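Local coordinates for putative alcohol dehydrogenase (Sinorhizobium meliloti, PDB 4J6F), which probably acts as an NAD(P)-dependent oxidoreductase of the medium-chain dehydrogenase/reductase superfamily, perhaps an alcohol dehydrogenase, at residues Gly131-Val136 against Val176-Thr181. Residues are numbered along the deposited sequence; the frame is centred on the assembly and turned at random.
Sequences GERVMV and VATDLT
NH2 of R133 is gripped by two acceptors: it donates to the carbonyl O of L180 at 2.7 Å in a nearly straight bond (169° at the hydrogen) and forms a salt bridge with OD1 of D182, just past the 176-181 segment. The L180 oxygen lies almost in the guanidinium plane, at the edge of the group, whereas NH2 is tilted 19° from the plane of the carbonyl it meets. The carbonyl O of T178 stands 3.1 Å from NH1 of R133, so two backbone oxygens of the same loop lie along the guanidinium edge; the bond to L180 and the salt bridge to D182 would limit rotation of the planar cation. R133 reaches the loop with CG anti to its backbone N (chi1 -165°), after which bends at chi2 and chi3 carry the chain across.

In the GroES-like domain, strand 133-140 pairs antiparallel with strand 173-175, and the loop leaving that partner crosses to helix 182-185, whose N-cap is T181. The loop is shaped locally by an inverse gamma turn centred on A177 and by an ST turn in which OG1 of T178 accepts from N of L180 at 3.3 Å.

Nearer the sheet the contact becomes apolar. The CG2 branch of V176 approaches CB of M135, a selenomethionine, at 4.0 Å, while beyond CB the selenomethionine chain turns from the loop. Both residues also pack on I343 of helix 333-344.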
loop_
_atom_site.group_PDB
_atom_site.type_symbol
_atom_site.label_atom_id
_atom_site.label_comp_id
_atom_site.label_asym_id
_atom_site.label_seq_id
_atom_site.Cartn_x
_atom_site.Cartn_y
_atom_site.Cartn_z
ATOM N N GLY A 131 -16.272 40.952 -9.838
ATOM C CA GLY A 131 -15.490 41.755 -8.902
ATOM C C GLY A 131 -14.896 40.981 -7.742
ATOM O O GLY A 131 -14.069 41.521 -7.007
ATOM N N GLU A 132 -15.317 39.724 -7.579
ATOM C CA GLU A 132 -14.854 38.874 -6.491
ATOM C C GLU A 132 -13.419 38.412 -6.693
ATOM O O GLU A 132 -12.991 38.170 -7.824
ATOM C CB GLU A 132 -15.750 37.659 -6.355
ATOM C CG GLU A 132 -16.929 37.875 -5.437
ATOM C CD GLU A 132 -17.980 36.786 -5.563
ATOM O OE1 GLU A 132 -17.652 35.663 -6.012
ATOM O OE2 GLU A 132 -19.144 37.060 -5.215
ATOM N N ARG A 133 -12.691 38.298 -5.585
ATOM C CA ARG A 133 -11.338 37.767 -5.574
ATOM C C ARG A 133 -11.451 36.269 -5.294
ATOM O O ARG A 133 -11.910 35.852 -4.221
ATOM C CB ARG A 133 -10.501 38.490 -4.514
ATOM C CG ARG A 133 -8.995 38.291 -4.623
ATOM C CD ARG A 133 -8.505 37.053 -3.862
ATOM N NE ARG A 133 -8.850 37.031 -2.427
ATOM C CZ ARG A 133 -8.026 37.370 -1.432
ATOM N NH1 ARG A 133 -8.452 37.299 -0.173
ATOM N NH2 ARG A 133 -6.780 37.769 -1.684
ATOM N N VAL A 134 -11.059 35.461 -6.273
ATOM C CA VAL A 134 -11.191 34.015 -6.152
ATOM C C VAL A 134 -9.884 33.228 -6.218
ATOM O O VAL A 134 -8.947 33.572 -6.949
ATOM C CB VAL A 134 -12.185 33.425 -7.172
ATOM C CG1 VAL A 134 -13.579 33.977 -6.924
ATOM C CG2 VAL A 134 -11.726 33.672 -8.604
HETATM N N MSE A 135 -9.849 32.168 -5.420
HETATM C CA MSE A 135 -8.845 31.137 -5.522
HETATM C C MSE A 135 -9.464 30.020 -6.305
HETATM O O MSE A 135 -10.517 29.508 -5.925
HETATM C CB MSE A 135 -8.565 30.665 -4.115
HETATM C CG MSE A 135 -7.344 29.763 -4.082
HETATM SE SE MSE A 135 -7.322 28.925 -2.307
HETATM C CE MSE A 135 -7.017 27.068 -2.877
ATOM N N VAL A 136 -8.825 29.652 -7.413
ATOM C CA VAL A 136 -9.292 28.569 -8.274
ATOM C C VAL A 136 -8.997 27.191 -7.678
ATOM O O VAL A 136 -7.865 26.914 -7.269
ATOM C CB VAL A 136 -8.608 28.647 -9.647
ATOM C CG1 VAL A 136 -8.879 27.394 -10.464
ATOM C CG2 VAL A 136 -9.070 29.882 -10.396
ATOM N N VAL A 176 -12.481 33.253 -0.590
ATOM C CA VAL A 176 -11.905 32.842 0.677
ATOM C C VAL A 176 -11.913 33.990 1.701
ATOM O O VAL A 176 -11.354 35.062 1.459
ATOM C CB VAL A 176 -10.481 32.298 0.460
ATOM C CG1 VAL A 176 -9.964 31.627 1.720
ATOM C CG2 VAL A 176 -10.476 31.300 -0.685
ATOM N N ALA A 177 -12.427 33.720 2.888
ATOM C CA ALA A 177 -12.534 34.748 3.897
ATOM C C ALA A 177 -11.190 34.907 4.571
ATOM O O ALA A 177 -10.942 34.366 5.638
ATOM C CB ALA A 177 -13.583 34.363 4.916
ATOM N N THR A 178 -10.323 35.671 3.921
ATOM C CA THR A 178 -8.952 35.894 4.395
ATOM C C THR A 178 -8.366 37.213 3.919
ATOM O O THR A 178 -8.757 37.750 2.887
ATOM C CB THR A 178 -7.995 34.724 4.036
ATOM O OG1 THR A 178 -6.672 35.045 4.471
ATOM C CG2 THR A 178 -7.969 34.453 2.531
ATOM N N ASP A 179 -7.407 37.710 4.684
ATOM C CA ASP A 179 -6.771 38.999 4.431
ATOM C C ASP A 179 -5.467 38.840 3.640
ATOM O O ASP A 179 -4.709 39.792 3.473
ATOM C CB ASP A 179 -6.505 39.711 5.768
ATOM C CG ASP A 179 -5.964 38.755 6.846
ATOM O OD1 ASP A 179 -6.723 37.869 7.315
ATOM O OD2 ASP A 179 -4.779 38.883 7.219
ATOM N N LEU A 180 -5.213 37.636 3.143
ATOM C CA LEU A 180 -4.003 37.372 2.384
ATOM C C LEU A 180 -4.007 38.009 1.000
ATOM O O LEU A 180 -5.047 38.122 0.356
ATOM C CB LEU A 180 -3.794 35.875 2.228
ATOM C CG LEU A 180 -3.698 34.931 3.436
ATOM C CD1 LEU A 180 -3.551 33.500 2.925
ATOM C CD2 LEU A 180 -2.575 35.270 4.410
ATOM N N THR A 181 -2.816 38.416 0.567
ATOM C CA THR A 181 -2.505 38.806 -0.812
ATOM C C THR A 181 -2.939 37.760 -1.831
ATOM O O THR A 181 -2.934 36.564 -1.542
ATOM C CB THR A 181 -0.984 38.923 -0.976
ATOM O OG1 THR A 181 -0.441 39.510 0.192
ATOM C CG2 THR A 181 -0.622 39.796 -2.118
#